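Local coordinates for protein CHAD domain (Ricinus communis, PDB 6QV5) that probably binds inorganic polyphosphate through its all-helical CHAD domain and carries a bound zinc ion, at residues Q16-D21 / F30-G35; S170-S175 / H219-S224; Q177-L182 / Y213-F218. All coordinates share one frame; numbering follows the deposited sequence.

How the interactions relate
The three contacts form one cluster on the same side of the chain's centre. Interactions 2 and 3 are about 9 Å apart, 1 and 2 about 11 Å, and 1 and 3 about 13 Å, all between centres. Interaction 1 comes first along the chain and joins the segment 16-21 to helix 26-42. Interactions 2 and 3 follow, and both use helix 171-192. Segments 170-175 and 219-224 flank those of interaction 3 along the chain. Phe217 and Phe218 both reach Ile33 of interaction 1, and Phe218 also packs on Ser175 and Phe174 of interaction 2. Leu18 and Leu20 touch Phe217 O, which packs the N-terminal segment onto the helical core, away from the zinc site.

Interaction 1 (Q16-D21 / F30-G35); sequences QALALD and FPAILG
Leu18 and Leu20 meet Ala32 and Ile33 beside one flat group, the Phe30 ring, one face of which carries Leu34 CD1. That methyl is 3.5 Å above the ring plane and offset toward the rim. Phe30 leaves the helix on the side away from the segment 16-21. Phe74 meets its ring edge-to-face. The contact itself is made by aliphatic branches.

Leu18 makes the larger part. Its CG is anti to the backbone N, with chi1 -167°, which sends both methyls onto the helix. CD1 touches the backbone oxygen Ala32 O at 3.7 Å. The same methyl lies 4.1 Å from Ala32 CB. CD2 rests on Ile33 CG1 at 3.7 Å. The Leu18 and Ile33 side chains cross at about a right angle, with Leu18 CD2 meeting Ile33 at CG1.

Leu20 adds to it. Its CD2 meets Ala32 CB at 4.0 Å. Its CD1 comes within 4.3 Å of Ile33 CD1. Ala32 CB is therefore touched by a methyl from each leucine.

The side chains meet through methyl and methylene groups, and one methyl also rests on the backbone oxygen Ala32 O. A polar tie comes just beyond, where Gln16 O accepts a hydrogen bond from Asn36 ND2. Deeper in, Ile33 also packs on Phe74, Ala70 and Phe218. Pro31 kinks helix 26-42 at this point, because its N has no bond to the turn before.

The arrangement is an extended segment laid on a helix, with alternate leucines turned inward. It is plain hydrophobic packing of the chain's N-terminal part on the first helix of this all-alpha CHAD fold.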
ATOM      1  N   GLN A  16       9.357  -7.096   9.232  1.00 87.98           N
ATOM      2  CA  GLN A  16       9.930  -7.397  10.545  1.00 88.14           C
ATOM      3  C   GLN A  16       9.568  -6.306  11.550  1.00 92.81           C
ATOM      4  O   GLN A  16       9.595  -5.122  11.203  1.00 92.29           O
ATOM      5  CB  GLN A  16      11.455  -7.550  10.449  1.00 89.50           C
ATOM      6  CG  GLN A  16      11.953  -8.935  10.836  1.00104.71           C
ATOM      7  CD  GLN A  16      13.460  -8.992  10.892  1.00123.44           C
ATOM      8  OE1 GLN A  16      14.131  -9.309   9.906  1.00118.28           O
ATOM      9  NE2 GLN A  16      14.025  -8.689  12.052  1.00115.78           N
ATOM     10  N   ALA A  17       9.196  -6.710  12.783  1.00 90.10           N
ATOM     11  CA  ALA A  17       8.822  -5.797  13.864  1.00 90.13           C
ATOM     12  C   ALA A  17      10.025  -4.946  14.272  1.00 94.67           C
ATOM     13  O   ALA A  17      11.043  -5.482  14.720  1.00 94.08           O
ATOM     14  CB  ALA A  17       8.285  -6.578  15.055  1.00 90.87           C
ATOM     15  N   LEU A  18       9.927  -3.627  14.045  1.00 92.04           N
ATOM     16  CA  LEU A  18      10.997  -2.682  14.350  1.00 92.32           C
ATOM     17  C   LEU A  18      10.780  -2.018  15.710  1.00 97.10           C
ATOM     18  O   LEU A  18       9.917  -1.147  15.853  1.00 96.60           O
ATOM     19  CB  LEU A  18      11.147  -1.645  13.217  1.00 92.43           C
ATOM     20  CG  LEU A  18      12.408  -0.774  13.225  1.00 97.22           C
ATOM     21  CD1 LEU A  18      13.633  -1.551  12.755  1.00 97.42           C
ATOM     22  CD2 LEU A  18      12.223   0.436  12.344  1.00 99.72           C
ATOM     23  N   ALA A  19      11.556  -2.458  16.713  1.00 94.59           N
ATOM     24  CA  ALA A  19      11.489  -1.935  18.074  1.00 94.92           C
ATOM     25  C   ALA A  19      12.695  -1.033  18.360  1.00 99.80           C
ATOM     26  O   ALA A  19      13.757  -1.507  18.777  1.00 99.46           O
ATOM     27  CB  ALA A  19      11.403  -3.077  19.080  1.00 95.66           C
ATOM     28  N   LEU A  20      12.531   0.272  18.087  1.00 97.00           N
ATOM     29  CA  LEU A  20      13.567   1.282  18.300  1.00 97.11           C
ATOM     30  C   LEU A  20      13.631   1.676  19.770  1.00102.06           C
ATOM     31  O   LEU A  20      12.602   1.663  20.455  1.00101.85           O
ATOM     32  CB  LEU A  20      13.289   2.540  17.450  1.00 97.14           C
ATOM     33  CG  LEU A  20      13.446   2.430  15.932  1.00101.83           C
ATOM     34  CD1 LEU A  20      12.672   3.530  15.238  1.00102.00           C
ATOM     35  CD2 LEU A  20      14.910   2.494  15.513  1.00104.18           C
ATOM     36  N   ASP A  21      14.833   2.050  20.248  1.00 99.17           N
ATOM     37  CA  ASP A  21      15.044   2.506  21.622  1.00 99.26           C
ATOM     38  C   ASP A  21      14.420   3.895  21.793  1.00103.39           C
ATOM     39  O   ASP A  21      14.338   4.650  20.821  1.00103.10           O
ATOM     40  CB  ASP A  21      16.546   2.552  21.960  1.00101.26           C
ATOM     41  CG  ASP A  21      17.220   1.196  22.049  1.00112.44           C
ATOM     42  OD1 ASP A  21      16.820   0.387  22.917  1.00113.22           O
ATOM     43  OD2 ASP A  21      18.166   0.952  21.269  1.00118.46           O
ATOM     44  N   PHE A  30      16.402   6.450  10.919  1.00 77.50           N
ATOM     45  CA  PHE A  30      16.340   6.573   9.456  1.00 76.67           C
ATOM     46  C   PHE A  30      16.892   5.328   8.717  1.00 78.57           C
ATOM     47  O   PHE A  30      16.143   4.779   7.907  1.00 78.10           O
ATOM     48  CB  PHE A  30      17.021   7.878   8.999  1.00 78.54           C
ATOM     49  CG  PHE A  30      17.212   8.104   7.518  1.00 80.13           C
ATOM     50  CD1 PHE A  30      16.224   8.720   6.759  1.00 83.22           C
ATOM     51  CD2 PHE A  30      18.421   7.800   6.902  1.00 82.18           C
ATOM     52  CE1 PHE A  30      16.420   8.976   5.399  1.00 84.04           C
ATOM     53  CE2 PHE A  30      18.614   8.047   5.540  1.00 84.98           C
ATOM     54  CZ  PHE A  30      17.615   8.641   4.799  1.00 83.09           C
ATOM     55  N   PRO A  31      18.133   4.822   8.979  1.00 73.71           N
ATOM     56  CA  PRO A  31      18.581   3.614   8.263  1.00 72.89           C
ATOM     57  C   PRO A  31      17.886   2.335   8.736  1.00 74.78           C
ATOM     58  O   PRO A  31      17.839   1.365   7.981  1.00 74.24           O
ATOM     59  CB  PRO A  31      20.088   3.583   8.525  1.00 74.71           C
ATOM     60  CG  PRO A  31      20.254   4.262   9.824  1.00 79.31           C
ATOM     61  CD  PRO A  31      19.181   5.308   9.903  1.00 74.99           C
ATOM     62  N   ALA A  32      17.350   2.332   9.975  1.00 70.02           N
ATOM     63  CA  ALA A  32      16.631   1.188  10.537  1.00 69.28           C
ATOM     64  C   ALA A  32      15.243   1.057   9.907  1.00 71.67           C
ATOM     65  O   ALA A  32      14.819  -0.060   9.616  1.00 71.19           O
ATOM     66  CB  ALA A  32      16.519   1.317  12.048  1.00 69.97           C
ATOM     67  N   ILE A  33      14.551   2.202   9.677  1.00 67.15           N
ATOM     68  CA  ILE A  33      13.222   2.287   9.056  1.00 66.35           C
ATOM     69  C   ILE A  33      13.311   1.919   7.568  1.00 69.35           C
ATOM     70  O   ILE A  33      12.565   1.046   7.115  1.00 68.48           O
ATOM     71  CB  ILE A  33      12.562   3.685   9.306  1.00 69.25           C
ATOM     72  CG1 ILE A  33      12.107   3.826  10.774  1.00 69.50           C
ATOM     73  CG2 ILE A  33      11.390   3.962   8.339  1.00 69.62           C
ATOM     74  CD1 ILE A  33      12.042   5.242  11.305  1.00 75.97           C
ATOM     75  N   LEU A  34      14.224   2.578   6.818  1.00 65.64           N
ATOM     76  CA  LEU A  34      14.418   2.324   5.387  1.00 65.25           C
ATOM     77  C   LEU A  34      14.990   0.939   5.105  1.00 67.92           C
ATOM     78  O   LEU A  34      14.618   0.326   4.105  1.00 67.39           O
ATOM     79  CB  LEU A  34      15.265   3.418   4.718  1.00 65.43           C
ATOM     80  CG  LEU A  34      14.611   4.791   4.520  1.00 70.29           C
ATOM     81  CD1 LEU A  34      15.603   5.763   3.949  1.00 70.49           C
ATOM     82  CD2 LEU A  34      13.403   4.719   3.583  1.00 72.94           C
ATOM     83  N   GLY A  35      15.860   0.460   5.998  1.00 63.66           N
ATOM     84  CA  GLY A  35      16.466  -0.867   5.920  1.00 62.98           C
ATOM     85  C   GLY A  35      15.435  -1.966   6.089  1.00 65.28           C
ATOM     86  O   GLY A  35      15.521  -3.002   5.427  1.00 64.85           O
TER

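Interaction 2 (S170-S175 / H219-S224); sequences SAAHFS and HGLYRS
Two torsions bring Ser175 and Tyr222 together. Ser175 chi1 is 64°, which puts OG between the backbone N and the carbonyl carbon. Tyr222 chi1 is -63°, with CG anti to the carbonyl carbon, and the ring then carries OH across to the helix. Ser175 OG and Tyr222 OH are 3.3 Å apart, a weak hydrogen bond at most. The serine proton has other acceptors in its own helix. Ala171 O is 3.0 Å from Ser175 OG, and Ala172 O is 3.1 Å from it, so the partner is not settled. Ser175 OG lies obliquely to the Tyr222 ring.

Leu221 supplies the apolar part. Its CD2 touches Ser175 OG at 3.4 Å and also lies 3.9 Å from Ala171 CB. One methyl thus spans the first turn of the helix. Ser170 caps this turn through a weak bond from His173 N to its OG.

The segment 219-224 links helix 198-217 to helix 224-260 and lies against the start of helix 171-192. Ala171 also packs on Ala29 of helix 26-42, while Tyr222 rests on Leu301 near the C-terminus.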
ATOM      1  N   SER A 170      17.119  13.730  17.943  1.00 96.85           N
ATOM      2  CA  SER A 170      16.649  12.401  18.336  1.00 96.46           C
ATOM      3  C   SER A 170      15.484  11.944  17.452  1.00 99.53           C
ATOM      4  O   SER A 170      14.914  12.755  16.716  1.00 98.84           O
ATOM      5  CB  SER A 170      16.228  12.403  19.804  1.00100.14           C
ATOM      6  OG  SER A 170      15.133  13.276  20.027  1.00109.63           O
ATOM      7  N   ALA A 171      15.134  10.645  17.527  1.00 95.92           N
ATOM      8  CA  ALA A 171      14.021  10.060  16.777  1.00 95.71           C
ATOM      9  C   ALA A 171      12.678  10.541  17.334  1.00 99.53           C
ATOM     10  O   ALA A 171      11.730  10.698  16.567  1.00 98.90           O
ATOM     11  CB  ALA A 171      14.095   8.542  16.824  1.00 96.42           C
ATOM     12  N   ALA A 172      12.612  10.786  18.664  1.00 96.25           N
ATOM     13  CA  ALA A 172      11.423  11.262  19.379  1.00 96.10           C
ATOM     14  C   ALA A 172      11.003  12.667  18.945  1.00100.08           C
ATOM     15  O   ALA A 172       9.805  12.933  18.840  1.00 99.46           O
ATOM     16  CB  ALA A 172      11.661  11.220  20.881  1.00 96.77           C
ATOM     17  N   HIS A 173      11.987  13.556  18.686  1.00 96.97           N
ATOM     18  CA  HIS A 173      11.757  14.933  18.241  1.00 96.89           C
ATOM     19  C   HIS A 173      11.197  14.957  16.817  1.00 99.02           C
ATOM     20  O   HIS A 173      10.307  15.758  16.530  1.00 98.56           O
ATOM     21  CB  HIS A 173      13.051  15.757  18.324  1.00 98.15           C
ATOM     22  CG  HIS A 173      12.847  17.225  18.101  1.00102.00           C
ATOM     23  ND1 HIS A 173      12.685  18.101  19.161  1.00104.04           N
ATOM     24  CD2 HIS A 173      12.787  17.924  16.943  1.00104.02           C
ATOM     25  CE1 HIS A 173      12.533  19.298  18.618  1.00103.57           C
ATOM     26  NE2 HIS A 173      12.583  19.240  17.285  1.00103.90           N
ATOM     27  N   PHE A 174      11.725  14.089  15.931  1.00 94.21           N
ATOM     28  CA  PHE A 174      11.283  13.990  14.542  1.00 93.35           C
ATOM     29  C   PHE A 174       9.904  13.336  14.440  1.00 96.32           C
ATOM     30  O   PHE A 174       9.056  13.841  13.702  1.00 95.77           O
ATOM     31  CB  PHE A 174      12.320  13.236  13.683  1.00 94.96           C
ATOM     32  CG  PHE A 174      11.919  13.046  12.237  1.00 96.26           C
ATOM     33  CD1 PHE A 174      12.110  14.060  11.305  1.00 99.18           C
ATOM     34  CD2 PHE A 174      11.351  11.852  11.807  1.00 98.19           C
ATOM     35  CE1 PHE A 174      11.728  13.888   9.973  1.00100.06           C
ATOM     36  CE2 PHE A 174      10.961  11.685  10.476  1.00100.92           C
ATOM     37  CZ  PHE A 174      11.161  12.700   9.566  1.00 99.00           C
ATOM     38  N   SER A 175       9.694  12.209  15.156  1.00 92.43           N
ATOM     39  CA  SER A 175       8.440  11.452  15.145  1.00 92.10           C
ATOM     40  C   SER A 175       7.239  12.248  15.637  1.00 96.10           C
ATOM     41  O   SER A 175       6.171  12.116  15.049  1.00 95.64           O
ATOM     42  CB  SER A 175       8.573  10.150  15.928  1.00 95.43           C
ATOM     43  OG  SER A 175       8.825  10.391  17.302  1.00104.28           O
ATOM     44  N   HIS A 219       7.471   2.419  16.359  1.00 89.87           N
ATOM     45  CA  HIS A 219       6.734   1.537  17.273  1.00 90.77           C
ATOM     46  C   HIS A 219       7.207   1.594  18.739  1.00 96.04           C
ATOM     47  O   HIS A 219       6.376   1.774  19.632  1.00 95.82           O
ATOM     48  CB  HIS A 219       6.742   0.089  16.740  1.00 91.80           C
ATOM     49  CG  HIS A 219       6.152  -0.919  17.679  1.00 95.40           C
ATOM     50  ND1 HIS A 219       6.941  -1.866  18.305  1.00 97.27           N
ATOM     51  CD2 HIS A 219       4.870  -1.081  18.082  1.00 97.27           C
ATOM     52  CE1 HIS A 219       6.119  -2.576  19.059  1.00 96.74           C
ATOM     53  NE2 HIS A 219       4.863  -2.141  18.959  1.00 97.09           N
ATOM     54  N   GLY A 220       8.512   1.445  18.967  1.00 93.53           N
ATOM     55  CA  GLY A 220       9.104   1.451  20.305  1.00 93.85           C
ATOM     56  C   GLY A 220       9.230   2.804  20.986  1.00 98.85           C
ATOM     57  O   GLY A 220       9.780   2.886  22.088  1.00 98.47           O
ATOM     58  N   LEU A 221       8.715   3.868  20.345  1.00 96.24           N
ATOM     59  CA  LEU A 221       8.761   5.250  20.829  1.00 96.40           C
ATOM     60  C   LEU A 221       7.458   5.701  21.505  1.00101.05           C
ATOM     61  O   LEU A 221       7.471   6.667  22.270  1.00100.51           O
ATOM     62  CB  LEU A 221       9.075   6.185  19.646  1.00 96.51           C
ATOM     63  CG  LEU A 221      10.533   6.605  19.432  1.00101.34           C
ATOM     64  CD1 LEU A 221      11.395   5.444  18.954  1.00101.58           C
ATOM     65  CD2 LEU A 221      10.618   7.706  18.407  1.00103.85           C
ATOM     66  N   TYR A 222       6.338   5.013  21.213  1.00 98.42           N
ATOM     67  CA  TYR A 222       5.008   5.350  21.726  1.00 98.53           C
ATOM     68  C   TYR A 222       4.411   4.256  22.631  1.00104.20           C
ATOM     69  O   TYR A 222       4.894   3.121  22.619  1.00103.85           O
ATOM     70  CB  TYR A 222       4.064   5.679  20.553  1.00 99.21           C
ATOM     71  CG  TYR A 222       4.469   6.895  19.745  1.00100.27           C
ATOM     72  CD1 TYR A 222       3.913   8.144  20.002  1.00102.06           C
ATOM     73  CD2 TYR A 222       5.390   6.793  18.706  1.00100.87           C
ATOM     74  CE1 TYR A 222       4.281   9.267  19.264  1.00102.60           C
ATOM     75  CE2 TYR A 222       5.776   7.911  17.968  1.00101.66           C
ATOM     76  CZ  TYR A 222       5.210   9.146  18.244  1.00108.64           C
ATOM     77  OH  TYR A 222       5.573  10.250  17.516  1.00109.14           O
ATOM     78  N   ARG A 223       3.366   4.614  23.421  1.00102.08           N
ATOM     79  CA  ARG A 223       2.652   3.732  24.358  1.00102.51           C
ATOM     80  C   ARG A 223       2.064   2.502  23.661  1.00107.97           C
ATOM     81  O   ARG A 223       1.452   2.636  22.602  1.00107.79           O
ATOM     82  CB  ARG A 223       1.556   4.507  25.102  1.00102.74           C
ATOM     83  N   SER A 224       2.263   1.310  24.256  1.00105.39           N
ATOM     84  CA  SER A 224       1.831   0.015  23.716  1.00105.49           C
ATOM     85  C   SER A 224       0.313  -0.160  23.559  1.00109.49           C
ATOM     86  O   SER A 224      -0.124  -0.660  22.522  1.00109.02           O
ATOM     87  CB  SER A 224       2.406  -1.129  24.545  1.00109.41           C
ATOM     88  OG  SER A 224       3.824  -1.138  24.492  1.00118.67           O
TER

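Interaction 3 (Q177-L182 / Y213-F218); sequences QIMQHL and YALEFF
Met179 projects from helix 171-192 toward Ala214, Leu215 and Phe218 at the end of the next helix in the chain, 198-217. The two form an antiparallel helical hairpin. Their short segments cross at -157°, with the axes 10.8 Å apart at closest approach.

Met179 can be followed outward from the backbone. CB lies 3.5 Å from Tyr222 OH, at the border with the neighbouring loop. The chain bends about CB-CG (chi2 58°) and again about CG-SD (chi3 80°). These two bends turn the tip toward helix 198-217, although the side chain does not start out in that direction. SD passes across Leu215 CD1 at 4.0 Å, the two side chains crossing at about a right angle. SD also approaches Ala214 CB at 4.2 Å. CE, the tip, also meets Leu215 CD1 and lies obliquely to the Phe218 ring, 4.1 Å from Phe218 CD2.

Leu182, one turn further along, adds a second point of contact. Its CD1 sits on Ala214 CB at 3.7 Å. Ala214 CB thus lies within reach of both Met179 SD and Leu182 CD1. The backbones come nearest between Met179 and this small alanine.

Other helices complete the packing. Leu215 also touches Thr227, Tyr230 and Leu231 of helix 224-260. Phe217 packs on Cys37 of helix 26-42 and on Arg66 and Ala70 of helix 54-73.

Near the end of helix 198-217, Ala214 O accepts a backbone hydrogen bond from Phe218 N and also has Met179 CE 3.7 Å away.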
ATOM      1  N   GLN A 177       6.713  15.519  15.450  1.00 91.79           N
ATOM      2  CA  GLN A 177       6.389  16.525  14.433  1.00 91.23           C
ATOM      3  C   GLN A 177       5.600  15.896  13.279  1.00 93.85           C
ATOM      4  O   GLN A 177       4.639  16.497  12.796  1.00 93.49           O
ATOM      5  CB  GLN A 177       7.667  17.202  13.905  1.00 92.64           C
ATOM      6  CG  GLN A 177       8.378  18.087  14.929  1.00108.71           C
ATOM      7  CD  GLN A 177       9.725  18.575  14.446  1.00129.80           C
ATOM      8  OE1 GLN A 177      10.576  17.803  13.986  1.00125.58           O
ATOM      9  NE2 GLN A 177       9.957  19.874  14.561  1.00123.08           N
ATOM     10  N   ILE A 178       6.005  14.678  12.858  1.00 89.22           N
ATOM     11  CA  ILE A 178       5.378  13.900  11.782  1.00 88.32           C
ATOM     12  C   ILE A 178       4.018  13.348  12.243  1.00 90.62           C
ATOM     13  O   ILE A 178       3.035  13.471  11.510  1.00 89.92           O
ATOM     14  CB  ILE A 178       6.354  12.795  11.251  1.00 91.43           C
ATOM     15  CG1 ILE A 178       7.665  13.396  10.655  1.00 91.88           C
ATOM     16  CG2 ILE A 178       5.685  11.813  10.270  1.00 92.03           C
ATOM     17  CD1 ILE A 178       7.554  14.317   9.357  1.00 99.77           C
ATOM     18  N   MET A 179       3.968  12.760  13.459  1.00 86.48           N
ATOM     19  CA  MET A 179       2.754  12.191  14.056  1.00 86.00           C
ATOM     20  C   MET A 179       1.674  13.239  14.308  1.00 89.05           C
ATOM     21  O   MET A 179       0.494  12.925  14.171  1.00 88.47           O
ATOM     22  CB  MET A 179       3.074  11.400  15.334  1.00 88.30           C
ATOM     23  CG  MET A 179       2.457  10.011  15.364  1.00 91.89           C
ATOM     24  SD  MET A 179       2.929   8.928  13.984  1.00 95.92           S
ATOM     25  CE  MET A 179       4.522   8.364  14.531  1.00 92.64           C
ATOM     26  N   GLN A 180       2.073  14.485  14.655  1.00 85.36           N
ATOM     27  CA  GLN A 180       1.139  15.595  14.863  1.00 85.01           C
ATOM     28  C   GLN A 180       0.530  16.012  13.526  1.00 88.25           C
ATOM     29  O   GLN A 180      -0.677  16.233  13.461  1.00 87.86           O
ATOM     30  CB  GLN A 180       1.821  16.793  15.540  1.00 86.29           C
ATOM     31  CG  GLN A 180       1.735  16.765  17.064  1.00101.71           C
ATOM     32  CD  GLN A 180       2.455  17.916  17.737  1.00121.99           C
ATOM     33  OE1 GLN A 180       2.877  18.896  17.107  1.00117.73           O
ATOM     34  NE2 GLN A 180       2.609  17.822  19.050  1.00114.03           N
ATOM     35  N   HIS A 181       1.360  16.079  12.461  1.00 84.30           N
ATOM     36  CA  HIS A 181       0.939  16.436  11.104  1.00 83.80           C
ATOM     37  C   HIS A 181       0.031  15.370  10.481  1.00 85.53           C
ATOM     38  O   HIS A 181      -0.967  15.731   9.860  1.00 85.06           O
ATOM     39  CB  HIS A 181       2.157  16.732  10.204  1.00 84.82           C
ATOM     40  CG  HIS A 181       1.831  16.814   8.742  1.00 88.48           C
ATOM     41  ND1 HIS A 181       2.175  15.796   7.867  1.00 90.35           N
ATOM     42  CD2 HIS A 181       1.157  17.768   8.057  1.00 90.38           C
ATOM     43  CE1 HIS A 181       1.724  16.173   6.682  1.00 89.81           C
ATOM     44  NE2 HIS A 181       1.102  17.351   6.746  1.00 90.17           N
ATOM     45  N   LEU A 182       0.372  14.074  10.646  1.00 80.81           N
ATOM     46  CA  LEU A 182      -0.401  12.960  10.090  1.00 80.25           C
ATOM     47  C   LEU A 182      -1.753  12.749  10.767  1.00 83.67           C
ATOM     48  O   LEU A 182      -2.713  12.405  10.078  1.00 82.90           O
ATOM     49  CB  LEU A 182       0.405  11.654  10.059  1.00 80.22           C
ATOM     50  CG  LEU A 182       1.455  11.538   8.945  1.00 84.80           C
ATOM     51  CD1 LEU A 182       2.352  10.356   9.178  1.00 84.81           C
ATOM     52  CD2 LEU A 182       0.809  11.423   7.567  1.00 87.26           C
ATOM     53  N   TYR A 213       1.626   3.154   8.773  1.00 69.47           N
ATOM     54  CA  TYR A 213       3.036   2.875   8.490  1.00 69.27           C
ATOM     55  C   TYR A 213       3.988   3.640   9.412  1.00 73.61           C
ATOM     56  O   TYR A 213       4.890   3.022   9.983  1.00 72.82           O
ATOM     57  CB  TYR A 213       3.379   3.120   7.005  1.00 70.08           C
ATOM     58  CG  TYR A 213       2.642   2.243   6.010  1.00 71.17           C
ATOM     59  CD1 TYR A 213       2.280   0.936   6.333  1.00 72.97           C
ATOM     60  CD2 TYR A 213       2.383   2.690   4.718  1.00 71.77           C
ATOM     61  CE1 TYR A 213       1.617   0.121   5.415  1.00 73.46           C
ATOM     62  CE2 TYR A 213       1.734   1.878   3.788  1.00 72.57           C
ATOM     63  CZ  TYR A 213       1.354   0.594   4.140  1.00 79.57           C
ATOM     64  OH  TYR A 213       0.714  -0.206   3.226  1.00 80.31           O
ATOM     65  N   ALA A 214       3.765   4.964   9.585  1.00 70.82           N
ATOM     66  CA  ALA A 214       4.578   5.835  10.444  1.00 71.05           C
ATOM     67  C   ALA A 214       4.582   5.375  11.902  1.00 75.57           C
ATOM     68  O   ALA A 214       5.628   5.419  12.548  1.00 74.95           O
ATOM     69  CB  ALA A 214       4.096   7.271  10.351  1.00 71.78           C
ATOM     70  N   LEU A 215       3.427   4.902  12.403  1.00 72.89           N
ATOM     71  CA  LEU A 215       3.298   4.399  13.769  1.00 73.23           C
ATOM     72  C   LEU A 215       3.987   3.039  13.933  1.00 78.00           C
ATOM     73  O   LEU A 215       4.455   2.724  15.027  1.00 77.71           O
ATOM     74  CB  LEU A 215       1.821   4.344  14.186  1.00 73.37           C
ATOM     75  CG  LEU A 215       1.513   4.424  15.684  1.00 78.18           C
ATOM     76  CD1 LEU A 215       1.990   5.747  16.298  1.00 78.45           C
ATOM     77  CD2 LEU A 215       0.034   4.265  15.926  1.00 80.21           C
ATOM     78  N   GLU A 216       4.070   2.248  12.844  1.00 75.41           N
ATOM     79  CA  GLU A 216       4.753   0.952  12.832  1.00 75.49           C
ATOM     80  C   GLU A 216       6.269   1.161  12.779  1.00 80.25           C
ATOM     81  O   GLU A 216       7.013   0.354  13.338  1.00 79.65           O
ATOM     82  CB  GLU A 216       4.292   0.097  11.646  1.00 76.76           C
ATOM     83  CG  GLU A 216       2.947  -0.581  11.849  1.00 86.16           C
ATOM     84  CD  GLU A 216       2.374  -1.301  10.640  1.00102.43           C
ATOM     85  OE1 GLU A 216       2.725  -0.939   9.493  1.00 89.74           O
ATOM     86  OE2 GLU A 216       1.558  -2.227  10.846  1.00 96.38           O
ATOM     87  N   PHE A 217       6.721   2.247  12.103  1.00 77.63           N
ATOM     88  CA  PHE A 217       8.134   2.617  11.974  1.00 77.80           C
ATOM     89  C   PHE A 217       8.706   3.060  13.320  1.00 84.36           C
ATOM     90  O   PHE A 217       9.784   2.605  13.702  1.00 83.81           O
ATOM     91  CB  PHE A 217       8.328   3.734  10.927  1.00 79.13           C
ATOM     92  CG  PHE A 217       7.991   3.412   9.488  1.00 80.11           C
ATOM     93  CD1 PHE A 217       8.230   2.144   8.966  1.00 82.84           C
ATOM     94  CD2 PHE A 217       7.507   4.395   8.634  1.00 81.90           C
ATOM     95  CE1 PHE A 217       7.939   1.855   7.630  1.00 83.63           C
ATOM     96  CE2 PHE A 217       7.213   4.103   7.300  1.00 84.60           C
ATOM     97  CZ  PHE A 217       7.433   2.836   6.806  1.00 82.64           C
ATOM     98  N   PHE A 218       7.979   3.944  14.032  1.00 83.41           N
ATOM     99  CA  PHE A 218       8.363   4.476  15.341  1.00 84.45           C
ATOM    100  C   PHE A 218       7.575   3.760  16.457  1.00 91.07           C
ATOM    101  O   PHE A 218       7.093   4.404  17.391  1.00 90.78           O
ATOM    102  CB  PHE A 218       8.142   6.004  15.380  1.00 86.30           C
ATOM    103  CG  PHE A 218       8.881   6.801  14.329  1.00 87.93           C
ATOM    104  CD1 PHE A 218      10.205   7.183  14.525  1.00 91.09           C
ATOM    105  CD2 PHE A 218       8.244   7.205  13.162  1.00 90.06           C
ATOM    106  CE1 PHE A 218      10.880   7.941  13.563  1.00 92.08           C
ATOM    107  CE2 PHE A 218       8.922   7.953  12.196  1.00 92.97           C
ATOM    108  CZ  PHE A 218      10.236   8.318  12.404  1.00 91.21           C
TER